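Prolyl 4-hydroxylase alpha subunit Fe(2+) 2OG dioxygenase domain-containing protein (Burkholderia ambifaria, PDB 3W21) probably acts as a 2-oxoglutarate-dependent dioxygenase of the prolyl 4-hydroxylase type, binding 2-oxoglutarate and a metal ion, which is zinc in this structure. Local coordinates at residues 52-57 and 108-113; 136-141 and 258-263. All coordinates share one frame; numbering follows the deposited sequence.

Contact 1. Residues 52-57 and 108-113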
loop_
_atom_site.group_PDB
_atom_site.type_symbol
_atom_site.label_atom_id
_atom_site.label_comp_id
_atom_site.label_asym_id
_atom_site.label_seq_id
_atom_site.Cartn_x
_atom_site.Cartn_y
_atom_site.Cartn_z
ATOM N N TRP A 52 0.585 -26.926 6.495
ATOM C CA TRP A 52 0.843 -26.345 5.182
ATOM C C TRP A 52 -0.398 -26.140 4.296
ATOM O O TRP A 52 -0.531 -25.104 3.589
ATOM C CB TRP A 52 1.897 -27.190 4.484
ATOM C CG TRP A 52 2.285 -26.642 3.123
ATOM C CD1 TRP A 52 1.602 -26.820 1.923
ATOM C CD2 TRP A 52 3.443 -25.790 2.791
ATOM N NE1 TRP A 52 2.227 -26.148 0.898
ATOM C CE2 TRP A 52 3.358 -25.528 1.347
ATOM C CE3 TRP A 52 4.522 -25.266 3.510
ATOM C CZ2 TRP A 52 4.314 -24.757 0.673
ATOM C CZ3 TRP A 52 5.467 -24.492 2.831
ATOM C CH2 TRP A 52 5.370 -24.237 1.447
ATOM N N ASP A 53 -1.305 -27.124 4.340
ATOM C CA ASP A 53 -2.507 -27.152 3.511
ATOM C C ASP A 53 -3.634 -26.332 4.046
ATOM O O ASP A 53 -4.617 -26.174 3.369
ATOM C CB ASP A 53 -2.938 -28.594 3.260
ATOM C CG ASP A 53 -1.846 -29.392 2.570
ATOM O OD1 ASP A 53 -1.030 -28.782 1.855
ATOM O OD2 ASP A 53 -1.781 -30.606 2.739
ATOM N N ASP A 54 -3.461 -25.790 5.250
ATOM C CA ASP A 54 -4.386 -24.875 5.914
ATOM C C ASP A 54 -5.044 -23.942 4.896
ATOM O O ASP A 54 -4.346 -23.366 4.060
ATOM C CB ASP A 54 -3.571 -24.046 6.905
ATOM C CG ASP A 54 -4.405 -23.358 7.958
ATOM O OD1 ASP A 54 -5.338 -22.587 7.627
ATOM O OD2 ASP A 54 -4.064 -23.539 9.148
ATOM N N GLU A 55 -6.369 -23.779 4.961
ATOM C CA GLU A 55 -7.046 -22.979 3.949
ATOM C C GLU A 55 -6.759 -21.476 4.040
ATOM O O GLU A 55 -6.920 -20.757 3.034
ATOM C CB GLU A 55 -8.551 -23.289 3.829
ATOM C CG GLU A 55 -9.389 -23.162 5.090
ATOM C CD GLU A 55 -10.840 -23.582 4.843
ATOM O OE1 GLU A 55 -11.084 -24.434 3.950
ATOM O OE2 GLU A 55 -11.741 -23.073 5.542
ATOM N N GLY A 56 -6.301 -21.030 5.223
ATOM C CA GLY A 56 -5.764 -19.684 5.418
ATOM C C GLY A 56 -4.708 -19.239 4.406
ATOM O O GLY A 56 -4.588 -18.037 4.146
ATOM N N PHE A 57 -3.995 -20.205 3.795
ATOM C CA PHE A 57 -2.930 -19.937 2.787
ATOM C C PHE A 57 -3.426 -19.769 1.341
ATOM O O PHE A 57 -2.762 -19.113 0.522
ATOM C CB PHE A 57 -1.791 -20.977 2.883
ATOM C CG PHE A 57 -0.964 -20.828 4.143
ATOM C CD1 PHE A 57 -0.213 -19.662 4.357
ATOM C CD2 PHE A 57 -0.954 -21.797 5.123
ATOM C CE1 PHE A 57 0.536 -19.484 5.505
ATOM C CE2 PHE A 57 -0.201 -21.625 6.276
ATOM C CZ PHE A 57 0.524 -20.456 6.482
ATOM N N ARG A 108 -4.586 -14.617 8.902
ATOM C CA ARG A 108 -5.185 -14.436 10.246
ATOM C C ARG A 108 -5.665 -15.761 10.867
ATOM O O ARG A 108 -5.598 -15.974 12.087
ATOM C CB ARG A 108 -6.445 -13.573 10.072
ATOM C CG ARG A 108 -6.617 -12.463 11.069
ATOM C CD ARG A 108 -7.763 -11.539 10.670
ATOM N NE ARG A 108 -7.485 -10.703 9.483
ATOM C CZ ARG A 108 -6.608 -9.691 9.436
ATOM N NH1 ARG A 108 -5.915 -9.347 10.510
ATOM N NH2 ARG A 108 -6.457 -8.993 8.317
ATOM N N THR A 109 -6.069 -16.668 9.985
ATOM C CA THR A 109 -6.949 -17.798 10.284
ATOM C C THR A 109 -6.132 -19.084 10.362
ATOM O O THR A 109 -6.568 -20.148 10.835
ATOM C CB THR A 109 -7.975 -17.771 9.098
ATOM O OG1 THR A 109 -9.274 -17.441 9.550
ATOM C CG2 THR A 109 -7.857 -18.862 8.034
ATOM N N THR A 110 -4.894 -18.963 9.905
ATOM C CA THR A 110 -4.056 -20.115 9.727
ATOM C C THR A 110 -3.564 -20.564 11.140
ATOM O O THR A 110 -3.405 -19.736 12.062
ATOM C CB THR A 110 -2.926 -19.653 8.811
ATOM O OG1 THR A 110 -2.589 -20.677 7.884
ATOM C CG2 THR A 110 -1.780 -19.186 9.639
ATOM N N ARG A 111 -3.397 -21.866 11.342
ATOM C CA ARG A 111 -3.006 -22.351 12.675
ATOM C C ARG A 111 -1.608 -21.885 13.011
ATOM O O ARG A 111 -1.330 -21.529 14.155
ATOM C CB ARG A 111 -3.012 -23.845 12.699
ATOM C CG ARG A 111 -3.298 -24.360 14.081
ATOM C CD ARG A 111 -3.561 -25.837 14.068
ATOM N NE ARG A 111 -3.179 -26.419 15.366
ATOM C CZ ARG A 111 -3.213 -27.723 15.619
ATOM N NH1 ARG A 111 -3.604 -28.578 14.664
ATOM N NH2 ARG A 111 -2.840 -28.175 16.804
ATOM N N PHE A 112 -0.731 -21.837 11.992
ATOM C CA PHE A 112 0.590 -21.174 12.171
ATOM C C PHE A 112 0.421 -19.773 12.770
ATOM O O PHE A 112 1.012 -19.507 13.779
ATOM C CB PHE A 112 1.428 -21.140 10.869
ATOM C CG PHE A 112 2.809 -20.525 11.053
ATOM C CD1 PHE A 112 3.769 -21.153 11.826
ATOM C CD2 PHE A 112 3.123 -19.318 10.464
ATOM C CE1 PHE A 112 5.020 -20.562 12.029
ATOM C CE2 PHE A 112 4.367 -18.713 10.669
ATOM C CZ PHE A 112 5.317 -19.351 11.426
ATOM N N VAL A 113 -0.307 -18.856 12.134
ATOM C CA VAL A 113 -0.398 -17.470 12.686
ATOM C C VAL A 113 -1.073 -17.454 14.057
ATOM O O VAL A 113 -0.626 -16.744 14.996
ATOM C CB VAL A 113 -1.078 -16.445 11.740
ATOM C CG1 VAL A 113 -1.283 -15.128 12.473
ATOM C CG2 VAL A 113 -0.275 -16.255 10.454
HETATM O O HOH W 1 -1.136 -23.354 9.624
#
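Asp-54 reaches across to the start of helix 111-120, and its carboxylate meets the chain at Thr-110 and Arg-111. Its CG is swung anti to the backbone N (chi1 -162°), which directs the carboxylate at the Thr-110/Arg-111 backbone. Starting from the backbone, CB lies 3.6 Å from Thr-110 OG1, and CG comes nearer to the same hydroxyl oxygen, at 3.2 Å; this is contact without a hydrogen bond, the angles being poor. The two carboxylate oxygens divide the work. OD1 turns back on its own segment and, through its anti lone pair, accepts Gly-56 N at 3.0 Å, forming an Asx turn that shapes the chain just after helix 48-53. OD2 crosses the gap and accepts Arg-111 N at 2.8 Å; the N-H points almost straight at it (170°), approaching on the syn side but 33° out of the carboxylate plane. A water extends this grip by donating to Asp-54 OD2 and accepting from Phe-112 N at 2.8 Å. Thr-110 holds the N-cap position, yet its side chain makes no capping bond; Asp-54 OD2 takes Arg-111 N directly and Phe-112 N through the water, and its negative charge should suit the positive end of the helix dipole. Thr-110 OG1 sits over one face of the Phe-57 ring, 3.0 Å from CE2. Thr-109 CG2 packs on Gly-56 CA at 3.4 Å. The contact joins the turn that follows helix 48-53 to the start of helix 111-120, while Trp-52, Phe-57 and Phe-112 all rest on Met-258 of strand 255-265.

Contact 2. Residues 136-141 and 258-263. With AKG (2-oxoglutaric acid), chain D.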
loop_
_atom_site.group_PDB
_atom_site.type_symbol
_atom_site.label_atom_id
_atom_site.label_comp_id
_atom_site.label_asym_id
_atom_site.label_seq_id
_atom_site.Cartn_x
_atom_site.Cartn_y
_atom_site.Cartn_z
ATOM N N LEU A 136 2.063 -7.495 5.640
ATOM C CA LEU A 136 1.850 -8.884 5.335
ATOM C C LEU A 136 2.106 -9.671 6.621
ATOM O O LEU A 136 3.070 -9.391 7.331
ATOM C CB LEU A 136 2.884 -9.386 4.309
ATOM C CG LEU A 136 2.899 -10.895 3.945
ATOM C CD1 LEU A 136 1.545 -11.190 3.324
ATOM C CD2 LEU A 136 3.972 -11.239 2.922
ATOM N N LEU A 137 1.321 -10.725 6.870
ATOM C CA LEU A 137 1.434 -11.382 8.206
ATOM C C LEU A 137 2.533 -12.429 8.220
ATOM O O LEU A 137 3.231 -12.581 9.210
ATOM C CB LEU A 137 0.084 -12.017 8.549
ATOM C CG LEU A 137 -0.686 -11.814 9.845
ATOM C CD1 LEU A 137 -0.169 -10.846 10.880
ATOM C CD2 LEU A 137 -2.216 -11.755 9.604
ATOM N N ALA A 138 2.721 -13.147 7.107
ATOM C CA ALA A 138 3.550 -14.353 7.138
ATOM C C ALA A 138 3.630 -14.940 5.766
ATOM O O ALA A 138 2.792 -14.615 4.941
ATOM C CB ALA A 138 2.948 -15.396 8.075
ATOM N N THR A 139 4.549 -15.882 5.570
ATOM C CA THR A 139 4.706 -16.569 4.289
ATOM C C THR A 139 4.991 -18.053 4.409
ATOM O O THR A 139 5.597 -18.523 5.387
ATOM C CB THR A 139 5.895 -15.944 3.475
ATOM O OG1 THR A 139 7.104 -16.083 4.225
ATOM C CG2 THR A 139 5.730 -14.454 3.288
ATOM N N ARG A 140 4.605 -18.778 3.362
ATOM C CA ARG A 140 5.074 -20.130 3.138
ATOM C C ARG A 140 6.218 -20.090 2.203
ATOM O O ARG A 140 6.249 -19.260 1.282
ATOM C CB ARG A 140 3.978 -21.042 2.570
ATOM C CG ARG A 140 2.747 -21.195 3.437
ATOM C CD ARG A 140 1.810 -22.277 2.867
ATOM N NE ARG A 140 1.329 -21.925 1.525
ATOM C CZ ARG A 140 0.521 -22.674 0.747
ATOM N NH1 ARG A 140 0.032 -23.839 1.159
ATOM N NH2 ARG A 140 0.174 -22.230 -0.448
ATOM N N ARG A 141 7.222 -20.929 2.446
ATOM C CA ARG A 141 8.503 -20.764 1.739
ATOM C C ARG A 141 8.925 -22.110 1.175
ATOM O O ARG A 141 8.994 -23.104 1.905
ATOM C CB ARG A 141 9.585 -20.136 2.671
ATOM C CG ARG A 141 8.982 -18.930 3.393
ATOM C CD ARG A 141 9.868 -17.847 3.982
ATOM N NE ARG A 141 10.383 -18.233 5.286
ATOM C CZ ARG A 141 10.330 -17.565 6.449
ATOM N NH1 ARG A 141 9.716 -16.385 6.641
ATOM N NH2 ARG A 141 10.937 -18.146 7.474
HETATM N N MSE A 258 7.359 -22.257 6.906
HETATM C CA MSE A 258 6.380 -21.187 6.986
HETATM C C MSE A 258 7.006 -20.240 7.979
HETATM O O MSE A 258 7.405 -20.718 9.033
HETATM C CB MSE A 258 5.283 -21.855 7.831
HETATM C CG MSE A 258 3.903 -21.641 7.353
HETATM SE SE MSE A 258 2.929 -23.014 8.421
HETATM C CE MSE A 258 3.022 -24.219 6.933
ATOM N N GLY A 259 6.979 -18.922 7.761
ATOM C CA GLY A 259 7.702 -18.055 8.710
ATOM C C GLY A 259 7.024 -16.720 8.919
ATOM O O GLY A 259 6.207 -16.292 8.116
ATOM N N LEU A 260 7.405 -16.038 9.985
ATOM C CA LEU A 260 7.053 -14.648 10.149
ATOM C C LEU A 260 8.070 -14.039 11.137
ATOM O O LEU A 260 8.963 -14.741 11.570
ATOM C CB LEU A 260 5.607 -14.557 10.635
ATOM C CG LEU A 260 5.079 -14.721 12.081
ATOM C CD1 LEU A 260 3.618 -15.242 12.188
ATOM C CD2 LEU A 260 5.974 -15.278 13.157
ATOM N N PHE A 261 7.945 -12.737 11.415
ATOM C CA PHE A 261 8.783 -12.089 12.379
ATOM C C PHE A 261 7.932 -11.405 13.446
ATOM O O PHE A 261 6.798 -11.034 13.204
ATOM C CB PHE A 261 9.633 -11.016 11.649
ATOM C CG PHE A 261 10.642 -11.594 10.678
ATOM C CD1 PHE A 261 11.959 -11.836 11.102
ATOM C CD2 PHE A 261 10.296 -11.847 9.358
ATOM C CE1 PHE A 261 12.904 -12.310 10.248
ATOM C CE2 PHE A 261 11.265 -12.336 8.453
ATOM C CZ PHE A 261 12.572 -12.572 8.908
ATOM N N LEU A 262 8.538 -11.122 14.584
ATOM C CA LEU A 262 7.813 -10.491 15.714
ATOM C C LEU A 262 8.620 -9.336 16.217
ATOM O O LEU A 262 9.835 -9.441 16.340
ATOM C CB LEU A 262 7.703 -11.497 16.891
ATOM C CG LEU A 262 6.876 -12.755 16.552
ATOM C CD1 LEU A 262 7.302 -13.985 17.389
ATOM C CD2 LEU A 262 5.435 -12.458 16.864
ATOM N N ILE A 263 7.952 -8.229 16.536
ATOM C CA ILE A 263 8.563 -7.190 17.356
ATOM C C ILE A 263 7.612 -6.889 18.514
ATOM O O ILE A 263 6.390 -6.969 18.368
ATOM C CB ILE A 263 8.891 -5.929 16.547
ATOM C CG1 ILE A 263 7.647 -5.364 15.799
ATOM C CG2 ILE A 263 10.076 -6.267 15.627
ATOM C CD1 ILE A 263 7.962 -3.987 15.102
HETATM C C1 AKG D . 14.291 -16.082 8.373
HETATM O O1 AKG D . 14.571 -14.854 8.368
HETATM O O2 AKG D . 13.403 -16.576 9.123
HETATM C C2 AKG D . 15.079 -16.943 7.466
HETATM O O5 AKG D . 16.265 -16.709 7.245
HETATM C C3 AKG D . 14.429 -18.118 6.779
HETATM C C4 AKG D . 14.220 -19.271 7.763
HETATM C C5 AKG D . 13.598 -20.419 6.997
HETATM O O3 AKG D . 14.264 -21.475 6.970
HETATM O O4 AKG D . 12.479 -20.286 6.412
#
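Two backbone hydrogen bonds close the ring between Thr-139 and Gly-259, an antiparallel hydrogen-bonded pair: Thr-139 N gives to Gly-259 O at 3.1 Å with a nearly linear N-H (167°), and Gly-259 N donates a second to Thr-139 O at 2.8 Å. A weaker CA-H...O contact, from Met-258 CA to Thr-139 O at 3.2 Å, adds a second approach to that carbonyl. The next pair, Arg-140 with Met-258, is non-hydrogen-bonded, and its side chains stand on the face opposite the Thr-139 side chain. The short strand segments run at 135°, a strongly twisted antiparallel pairing. The family, with the bound 2-oxoglutarate and metal, points to a double-stranded beta-helix core as in other 2-oxoglutarate dioxygenases, where the cosubstrate lies inside the barrel. Among apolar contacts, Ala-138 CB meets Leu-260 CB at 3.8 Å. Leu-137 O, a buried carbonyl with no partner in the model, lies against Leu-260 CB. Arg-140 and Met-258 (selenomethionine) lie side by side, CG to CG at 4.1 Å; the guanidinium of Arg-140 continues to Trp-52, with a cation-pi contact and a hydrogen bond from Arg-140 NH1 to Trp-52 O. Charge dominates at Arg-141. Its chain bends at chi3 (-82°), laying the guanidinium over Gly-259, which has no side chain to obstruct it, with NH1 3.3 Å from Gly-259 CA. At the guanidinium edge, one oxygen of the 2-oxoglutarate C5 carboxylate, O4, accepts hydrogen bonds from both Arg-141 NH2 (2.8 Å) and Arg-141 NE (3.1 Å). Asp-273 forms a salt bridge with NH1, and Arg-255, Tyr-143 and Thr-257 also bind the cosubstrate.

In the fold
From the N terminus, the chain passes strands 4-10, 17-22 and 37-41 before helix 48-53, where contact 1 opens. The intervening 50 residues, rich in helix, include helix 86-107, and contact 1 closes this loop at the head of helix 111-120. Contact 2 opens only afterwards, at strand 139-143, and closes a much longer excursion of 116 residues, containing metal ligands His-155, Asp-157 and His-246, on strand 255-265. The two loops are therefore in series, neither nested nor crossed. In space their centres lie 11 Å apart and they touch directly: Phe-57 CG packs 3.4 Å from Arg-140 CD, joining the turn after helix 48-53 to the cosubstrate-binding sheet.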